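Local atomic coordinates of toxin 2A (Paenibacillus larvae, PDB entry 5URP), a protein that is a bacterial virulence factor that probably transfers ADP-ribose from NAD+ to a host target protein. Residues K30-Y41 and Y178-L189. Numbering follows the deposited sequence.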
ATOM      1  N   LYS A  30       1.489  11.573 -13.072  1.00 29.70           N
ATOM      2  CA  LYS A  30       2.710  11.441 -12.285  1.00 29.28           C
ATOM      3  C   LYS A  30       3.350  12.796 -11.997  1.00 31.34           C
ATOM      4  O   LYS A  30       3.897  13.000 -10.911  1.00 30.71           O
ATOM      5  CB  LYS A  30       3.690  10.537 -13.032  1.00 30.16           C
ATOM      6  CG  LYS A  30       4.580   9.704 -12.188  1.00 45.92           C
ATOM      7  CD  LYS A  30       5.299   8.651 -13.012  1.00 52.39           C
ATOM      8  CE  LYS A  30       6.149   7.758 -12.102  1.00 52.85           C
ATOM      9  NZ  LYS A  30       6.797   6.619 -12.810  1.00 54.73           N
ATOM     10  N   GLU A  31       3.299  13.741 -12.945  1.00 36.15           N
ATOM     11  CA  GLU A  31       3.978  15.016 -12.696  1.00 37.84           C
ATOM     12  C   GLU A  31       3.272  15.822 -11.610  1.00 37.35           C
ATOM     13  O   GLU A  31       3.928  16.356 -10.703  1.00 38.14           O
ATOM     14  CB  GLU A  31       4.110  15.813 -13.996  1.00 44.12           C
ATOM     15  CG  GLU A  31       5.221  15.271 -14.891  1.00 61.85           C
ATOM     16  CD  GLU A  31       6.532  15.046 -14.124  1.00 76.59           C
ATOM     17  OE1 GLU A  31       7.061  16.018 -13.539  1.00 84.27           O
ATOM     18  OE2 GLU A  31       7.014  13.892 -14.074  1.00 77.57           O
ATOM     19  N   LYS A  32       1.936  15.871 -11.641  1.00 38.23           N
ATOM     20  CA  LYS A  32       1.194  16.519 -10.561  1.00 38.15           C
ATOM     21  C   LYS A  32       1.419  15.820  -9.222  1.00 35.09           C
ATOM     22  O   LYS A  32       1.605  16.485  -8.191  1.00 36.35           O
ATOM     23  CB  LYS A  32      -0.300  16.554 -10.885  1.00 44.74           C
ATOM     24  CG  LYS A  32      -0.757  17.761 -11.707  1.00 61.03           C
ATOM     25  CD  LYS A  32      -2.271  17.733 -11.958  1.00 67.93           C
ATOM     26  CE  LYS A  32      -3.106  17.885 -10.675  1.00 70.40           C
ATOM     27  NZ  LYS A  32      -3.056  19.265 -10.093  1.00 75.26           N
ATOM     28  N   ALA A  33       1.389  14.483  -9.215  1.00 30.21           N
ATOM     29  CA  ALA A  33       1.535  13.716  -7.980  1.00 28.05           C
ATOM     30  C   ALA A  33       2.891  13.970  -7.339  1.00 28.90           C
ATOM     31  O   ALA A  33       2.994  14.156  -6.121  1.00 28.27           O
ATOM     32  CB  ALA A  33       1.366  12.222  -8.273  1.00 27.22           C
ATOM     33  N   LYS A  34       3.938  13.997  -8.154  1.00 32.45           N
ATOM     34  CA  LYS A  34       5.289  14.191  -7.654  1.00 33.64           C
ATOM     35  C   LYS A  34       5.434  15.546  -6.953  1.00 40.00           C
ATOM     36  O   LYS A  34       6.052  15.639  -5.884  1.00 39.04           O
ATOM     37  CB  LYS A  34       6.245  14.043  -8.824  1.00 35.64           C
ATOM     38  CG  LYS A  34       7.612  13.521  -8.526  1.00 47.01           C
ATOM     39  CD  LYS A  34       8.282  13.104  -9.838  1.00 45.97           C
ATOM     40  CE  LYS A  34       9.729  13.568  -9.925  1.00 53.97           C
ATOM     41  NZ  LYS A  34      10.645  12.808  -9.027  1.00 59.11           N
ATOM     42  N   LYS A  35       4.853  16.606  -7.520  1.00 36.69           N
ATOM     43  CA  LYS A  35       4.942  17.925  -6.886  1.00 41.60           C
ATOM     44  C   LYS A  35       4.266  17.946  -5.517  1.00 37.49           C
ATOM     45  O   LYS A  35       4.776  18.573  -4.570  1.00 36.26           O
ATOM     46  CB  LYS A  35       4.314  18.984  -7.798  1.00 56.26           C
ATOM     47  CG  LYS A  35       4.119  20.360  -7.136  1.00 65.63           C
ATOM     48  CD  LYS A  35       3.779  21.455  -8.161  1.00 65.64           C
ATOM     49  CE  LYS A  35       3.795  22.843  -7.522  1.00 63.26           C
ATOM     50  NZ  LYS A  35       5.111  23.170  -6.863  1.00 64.33           N
ATOM     51  N   TRP A  36       3.089  17.318  -5.407  1.00 37.52           N
ATOM     52  CA  TRP A  36       2.354  17.273  -4.147  1.00 36.04           C
ATOM     53  C   TRP A  36       3.111  16.462  -3.117  1.00 38.95           C
ATOM     54  O   TRP A  36       3.266  16.886  -1.960  1.00 37.69           O
ATOM     55  CB  TRP A  36       0.970  16.675  -4.376  1.00 35.54           C
ATOM     56  CG  TRP A  36       0.129  16.551  -3.153  1.00 36.09           C
ATOM     57  CD1 TRP A  36      -0.804  17.454  -2.706  1.00 39.21           C
ATOM     58  CD2 TRP A  36       0.115  15.465  -2.213  1.00 34.16           C
ATOM     59  NE1 TRP A  36      -1.394  16.994  -1.554  1.00 38.63           N
ATOM     60  CE2 TRP A  36      -0.847  15.786  -1.222  1.00 38.74           C
ATOM     61  CE3 TRP A  36       0.822  14.264  -2.105  1.00 34.58           C
ATOM     62  CZ2 TRP A  36      -1.121  14.943  -0.149  1.00 37.49           C
ATOM     63  CZ3 TRP A  36       0.556  13.433  -1.032  1.00 35.82           C
ATOM     64  CH2 TRP A  36      -0.415  13.768  -0.077  1.00 35.08           C
ATOM     65  N   GLY A  37       3.604  15.291  -3.524  1.00 30.43           N
ATOM     66  CA  GLY A  37       4.289  14.426  -2.581  1.00 30.37           C
ATOM     67  C   GLY A  37       5.561  15.051  -2.044  1.00 32.47           C
ATOM     68  O   GLY A  37       5.872  14.928  -0.857  1.00 30.87           O
ATOM     69  N   LYS A  38       6.304  15.743  -2.905  1.00 35.82           N
ATOM     70  CA  LYS A  38       7.545  16.376  -2.467  1.00 39.76           C
ATOM     71  C   LYS A  38       7.305  17.444  -1.403  1.00 43.83           C
ATOM     72  O   LYS A  38       8.161  17.655  -0.544  1.00 43.54           O
ATOM     73  CB  LYS A  38       8.277  16.983  -3.649  1.00 41.14           C
ATOM     74  CG  LYS A  38       8.935  15.966  -4.541  1.00 45.15           C
ATOM     75  CD  LYS A  38       9.606  16.647  -5.705  1.00 52.97           C
ATOM     76  CE  LYS A  38      10.248  15.658  -6.652  1.00 61.53           C
ATOM     77  NZ  LYS A  38      10.658  16.307  -7.927  1.00 68.19           N
ATOM     78  N   LYS A  39       6.154  18.120  -1.439  1.00 41.63           N
ATOM     79  CA  LYS A  39       5.825  19.082  -0.386  1.00 40.63           C
ATOM     80  C   LYS A  39       5.614  18.384   0.948  1.00 39.58           C
ATOM     81  O   LYS A  39       6.030  18.894   1.995  1.00 38.17           O
ATOM     82  CB  LYS A  39       4.575  19.867  -0.766  1.00 45.99           C
ATOM     83  CG  LYS A  39       4.799  20.864  -1.875  1.00 56.98           C
ATOM     84  CD  LYS A  39       3.509  21.574  -2.185  1.00 59.80           C
ATOM     85  CE  LYS A  39       3.601  22.363  -3.469  1.00 63.42           C
ATOM     86  NZ  LYS A  39       2.724  23.577  -3.363  1.00 59.73           N
ATOM     87  N   GLU A  40       4.951  17.229   0.929  1.00 38.60           N
ATOM     88  CA  GLU A  40       4.812  16.429   2.137  1.00 39.98           C
ATOM     89  C   GLU A  40       6.176  15.923   2.610  1.00 38.76           C
ATOM     90  O   GLU A  40       6.481  15.991   3.810  1.00 35.75           O
ATOM     91  CB  GLU A  40       3.815  15.283   1.880  1.00 34.25           C
ATOM     92  CG  GLU A  40       2.329  15.763   1.677  1.00 34.45           C
ATOM     93  CD  GLU A  40       1.485  15.838   2.988  1.00 43.64           C
ATOM     94  OE1 GLU A  40       1.825  15.142   3.964  1.00 29.70           O
ATOM     95  OE2 GLU A  40       0.457  16.565   3.021  1.00 39.44           O
ATOM     96  N   TYR A  41       7.030  15.452   1.678  1.00 29.41           N
ATOM     97  CA  TYR A  41       8.346  14.941   2.075  1.00 33.59           C
ATOM     98  C   TYR A  41       9.222  16.063   2.621  1.00 35.18           C
ATOM     99  O   TYR A  41       9.967  15.859   3.586  1.00 32.56           O
ATOM    100  CB  TYR A  41       9.082  14.235   0.912  1.00 31.29           C
ATOM    101  CG  TYR A  41      10.457  13.735   1.346  1.00 30.80           C
ATOM    102  CD1 TYR A  41      10.575  12.624   2.157  1.00 29.94           C
ATOM    103  CD2 TYR A  41      11.626  14.420   1.020  1.00 33.21           C
ATOM    104  CE1 TYR A  41      11.794  12.189   2.625  1.00 30.40           C
ATOM    105  CE2 TYR A  41      12.882  13.970   1.471  1.00 33.97           C
ATOM    106  CZ  TYR A  41      12.943  12.861   2.293  1.00 36.33           C
ATOM    107  OH  TYR A  41      14.141  12.391   2.802  1.00 37.84           O
ATOM    108  N   TYR A 178       5.572  10.126   2.142  1.00 21.76           N
ATOM    109  CA  TYR A 178       5.954  10.100   0.732  1.00 23.56           C
ATOM    110  C   TYR A 178       7.445   9.805   0.690  1.00 23.07           C
ATOM    111  O   TYR A 178       8.252  10.670   1.029  1.00 22.79           O
ATOM    112  CB  TYR A 178       5.644  11.431   0.067  1.00 22.35           C
ATOM    113  CG  TYR A 178       5.980  11.442  -1.396  1.00 23.09           C
ATOM    114  CD1 TYR A 178       5.247  10.673  -2.290  1.00 22.33           C
ATOM    115  CD2 TYR A 178       7.020  12.212  -1.885  1.00 22.35           C
ATOM    116  CE1 TYR A 178       5.541  10.677  -3.667  1.00 22.92           C
ATOM    117  CE2 TYR A 178       7.333  12.219  -3.268  1.00 22.43           C
ATOM    118  CZ  TYR A 178       6.577  11.453  -4.135  1.00 21.97           C
ATOM    119  OH  TYR A 178       6.882  11.485  -5.480  1.00 24.67           O
ATOM    120  N   VAL A 179       7.817   8.588   0.270  1.00 19.69           N
ATOM    121  CA  VAL A 179       9.201   8.153   0.385  1.00 20.05           C
ATOM    122  C   VAL A 179       9.965   8.186  -0.940  1.00 19.97           C
ATOM    123  O   VAL A 179      11.153   7.872  -0.933  1.00 21.89           O
ATOM    124  CB  VAL A 179       9.302   6.744   1.017  1.00 19.83           C
ATOM    125  CG1 VAL A 179       8.698   6.718   2.446  1.00 20.08           C
ATOM    126  CG2 VAL A 179       8.652   5.684   0.142  1.00 20.20           C
ATOM    127  N   ASP A 180       9.343   8.593  -2.044  1.00 22.87           N
ATOM    128  CA  ASP A 180      10.027   8.547  -3.341  1.00 21.85           C
ATOM    129  C   ASP A 180      11.374   9.258  -3.356  1.00 23.55           C
ATOM    130  O   ASP A 180      12.293   8.774  -4.039  1.00 23.85           O
ATOM    131  CB  ASP A 180       9.106   9.149  -4.414  1.00 22.51           C
ATOM    132  CG  ASP A 180       9.600   8.862  -5.826  1.00 21.33           C
ATOM    133  OD1 ASP A 180       9.342   7.740  -6.302  1.00 21.83           O
ATOM    134  OD2 ASP A 180      10.226   9.766  -6.428  1.00 23.92           O
ATOM    135  N   PRO A 181      11.564  10.393  -2.676  1.00 23.42           N
ATOM    136  CA  PRO A 181      12.862  11.071  -2.768  1.00 26.69           C
ATOM    137  C   PRO A 181      14.016  10.301  -2.149  1.00 27.72           C
ATOM    138  O   PRO A 181      15.174  10.619  -2.466  1.00 27.69           O
ATOM    139  CB  PRO A 181      12.612  12.403  -2.051  1.00 27.58           C
ATOM    140  CG  PRO A 181      11.125  12.625  -2.178  1.00 26.88           C
ATOM    141  CD  PRO A 181      10.543  11.244  -2.025  1.00 26.78           C
ATOM    142  N   ILE A 182      13.754   9.306  -1.292  1.00 23.35           N
ATOM    143  CA  ILE A 182      14.808   8.454  -0.743  1.00 23.49           C
ATOM    144  C   ILE A 182      14.587   6.984  -1.067  1.00 24.03           C
ATOM    145  O   ILE A 182      15.336   6.127  -0.597  1.00 23.19           O
ATOM    146  CB  ILE A 182      14.994   8.658   0.777  1.00 23.57           C
ATOM    147  CG1 ILE A 182      13.706   8.325   1.552  1.00 25.25           C
ATOM    148  CG2 ILE A 182      15.482  10.077   1.068  1.00 26.45           C
ATOM    149  CD1 ILE A 182      13.921   8.289   3.087  1.00 27.35           C
ATOM    150  N   SER A 183      13.656   6.685  -1.962  1.00 23.09           N
ATOM    151  CA  SER A 183      13.391   5.309  -2.307  1.00 21.93           C
ATOM    152  C   SER A 183      14.523   4.769  -3.166  1.00 22.38           C
ATOM    153  O   SER A 183      15.152   5.499  -3.926  1.00 23.57           O
ATOM    154  CB  SER A 183      12.106   5.186  -3.111  1.00 22.19           C
ATOM    155  OG  SER A 183      11.929   3.827  -3.491  1.00 22.17           O
ATOM    156  N   TYR A 184      14.734   3.474  -3.045  1.00 22.74           N
ATOM    157  CA  TYR A 184      15.646   2.768  -3.937  1.00 23.57           C
ATOM    158  C   TYR A 184      15.118   2.708  -5.370  1.00 22.70           C
ATOM    159  O   TYR A 184      15.914   2.464  -6.306  1.00 23.24           O
ATOM    160  CB  TYR A 184      15.872   1.369  -3.386  1.00 23.21           C
ATOM    161  CG  TYR A 184      16.990   0.639  -4.076  1.00 24.02           C
ATOM    162  CD1 TYR A 184      18.294   0.877  -3.732  1.00 25.16           C
ATOM    163  CD2 TYR A 184      16.736  -0.280  -5.085  1.00 24.48           C
ATOM    164  CE1 TYR A 184      19.348   0.206  -4.380  1.00 26.66           C
ATOM    165  CE2 TYR A 184      17.756  -0.939  -5.745  1.00 25.80           C
ATOM    166  CZ  TYR A 184      19.066  -0.701  -5.392  1.00 27.00           C
ATOM    167  OH  TYR A 184      20.103  -1.341  -6.007  1.00 28.67           O
ATOM    168  N   TYR A 185      13.804   2.887  -5.562  1.00 23.52           N
ATOM    169  CA  TYR A 185      13.141   2.844  -6.869  1.00 23.28           C
ATOM    170  C   TYR A 185      12.413   4.163  -7.115  1.00 22.96           C
ATOM    171  O   TYR A 185      11.173   4.233  -7.075  1.00 23.57           O
ATOM    172  CB  TYR A 185      12.173   1.669  -6.949  1.00 24.32           C
ATOM    173  CG  TYR A 185      12.825   0.321  -6.811  1.00 23.90           C
ATOM    174  CD1 TYR A 185      13.552  -0.220  -7.845  1.00 25.60           C
ATOM    175  CD2 TYR A 185      12.713  -0.429  -5.640  1.00 23.19           C
ATOM    176  CE1 TYR A 185      14.151  -1.455  -7.735  1.00 28.52           C
ATOM    177  CE2 TYR A 185      13.282  -1.674  -5.537  1.00 26.81           C
ATOM    178  CZ  TYR A 185      14.012  -2.182  -6.578  1.00 28.79           C
ATOM    179  OH  TYR A 185      14.620  -3.433  -6.535  1.00 31.37           O
ATOM    180  N   PRO A 186      13.158   5.235  -7.345  1.00 23.92           N
ATOM    181  CA  PRO A 186      12.525   6.515  -7.669  1.00 24.95           C
ATOM    182  C   PRO A 186      11.650   6.393  -8.910  1.00 25.06           C
ATOM    183  O   PRO A 186      12.020   5.758  -9.900  1.00 25.40           O
ATOM    184  CB  PRO A 186      13.717   7.454  -7.896  1.00 28.29           C
ATOM    185  CG  PRO A 186      14.881   6.550  -8.195  1.00 28.60           C
ATOM    186  CD  PRO A 186      14.626   5.328  -7.358  1.00 28.66           C
ATOM    187  N   GLY A 187      10.487   7.023  -8.849  1.00 24.05           N
ATOM    188  CA  GLY A 187       9.461   6.912  -9.855  1.00 27.53           C
ATOM    189  C   GLY A 187       8.275   6.080  -9.429  1.00 25.00           C
ATOM    190  O   GLY A 187       7.227   6.149 -10.085  1.00 24.52           O
ATOM    191  N   GLN A 188       8.386   5.316  -8.336  1.00 22.95           N
ATOM    192  CA  GLN A 188       7.250   4.549  -7.862  1.00 21.24           C
ATOM    193  C   GLN A 188       6.231   5.435  -7.157  1.00 21.05           C
ATOM    194  O   GLN A 188       5.081   5.016  -6.995  1.00 22.42           O
ATOM    195  CB  GLN A 188       7.698   3.436  -6.919  1.00 22.75           C
ATOM    196  CG  GLN A 188       8.499   2.356  -7.660  1.00 25.83           C
ATOM    197  CD  GLN A 188       8.749   1.127  -6.832  1.00 25.45           C
ATOM    198  OE1 GLN A 188       8.847   1.180  -5.612  1.00 25.35           O
ATOM    199  NE2 GLN A 188       8.908  -0.005  -7.511  1.00 27.00           N
ATOM    200  N   LEU A 189       6.636   6.647  -6.785  1.00 21.06           N
ATOM    201  CA  LEU A 189       5.776   7.635  -6.112  1.00 21.61           C
ATOM    202  C   LEU A 189       5.093   7.020  -4.884  1.00 20.49           C
ATOM    203  O   LEU A 189       3.886   7.159  -4.677  1.00 20.55           O
ATOM    204  CB  LEU A 189       4.732   8.246  -7.048  1.00 22.55           C
ATOM    205  CG  LEU A 189       5.216   8.867  -8.361  1.00 26.37           C
ATOM    206  CD1 LEU A 189       4.181   9.847  -8.882  1.00 25.86           C
ATOM    207  CD2 LEU A 189       6.590   9.487  -8.271  1.00 30.94           C
TER
HETATM  208  O   HOH W   1       9.475  12.357  -5.930  1.00 32.29           O
HETATM  209  O   HOH W   2      10.702  10.271  -9.020  1.00 46.08           O
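Tyr178 lies flat against helix 30-45 where Gly37 bares the backbone: Gly37 CA stands 3.6 Å from the ring centroid, a CH-pi contact almost along the ring normal (12° off). Asp180 N sits over the opposite face, sandwiching the ring between helix and loop, while Tyr41 CB meets its edge. With CG anti to the backbone N (chi1 179°), the Tyr41 ring runs beside the loop, one face against Pro181 CB in a second CH-pi contact; Ile182 CG2 touches the hydroxyl end. Tyr178 O, 3.2 Å from Tyr41 CD1, is buried without a hydrogen-bond partner. Toward the helix start, Leu189 CD1 packs 3.7 Å from Ala33 CB, with Lys30 CG alongside.

Water links Asp180 OD2 to Tyr178 OH and, weakly, to Lys34 NZ, which stands 4.0 Å from Asp180 OD2. Asp180 OD1 faces its own loop, accepting from Gly187 N on its syn lone pair and from Leu189 N above the carboxylate plane.

The loop corresponds to the ARTT loop of ADP-ribosyltransferase toxins, Gln188 and Glu190 probably forming the Gln-X-Glu motif. Aromatic and aliphatic contacts anchor both its ends on helix 30-45, while Asp180 braces it internally and probably gains electrostatic stabilisation from nearby Lys34.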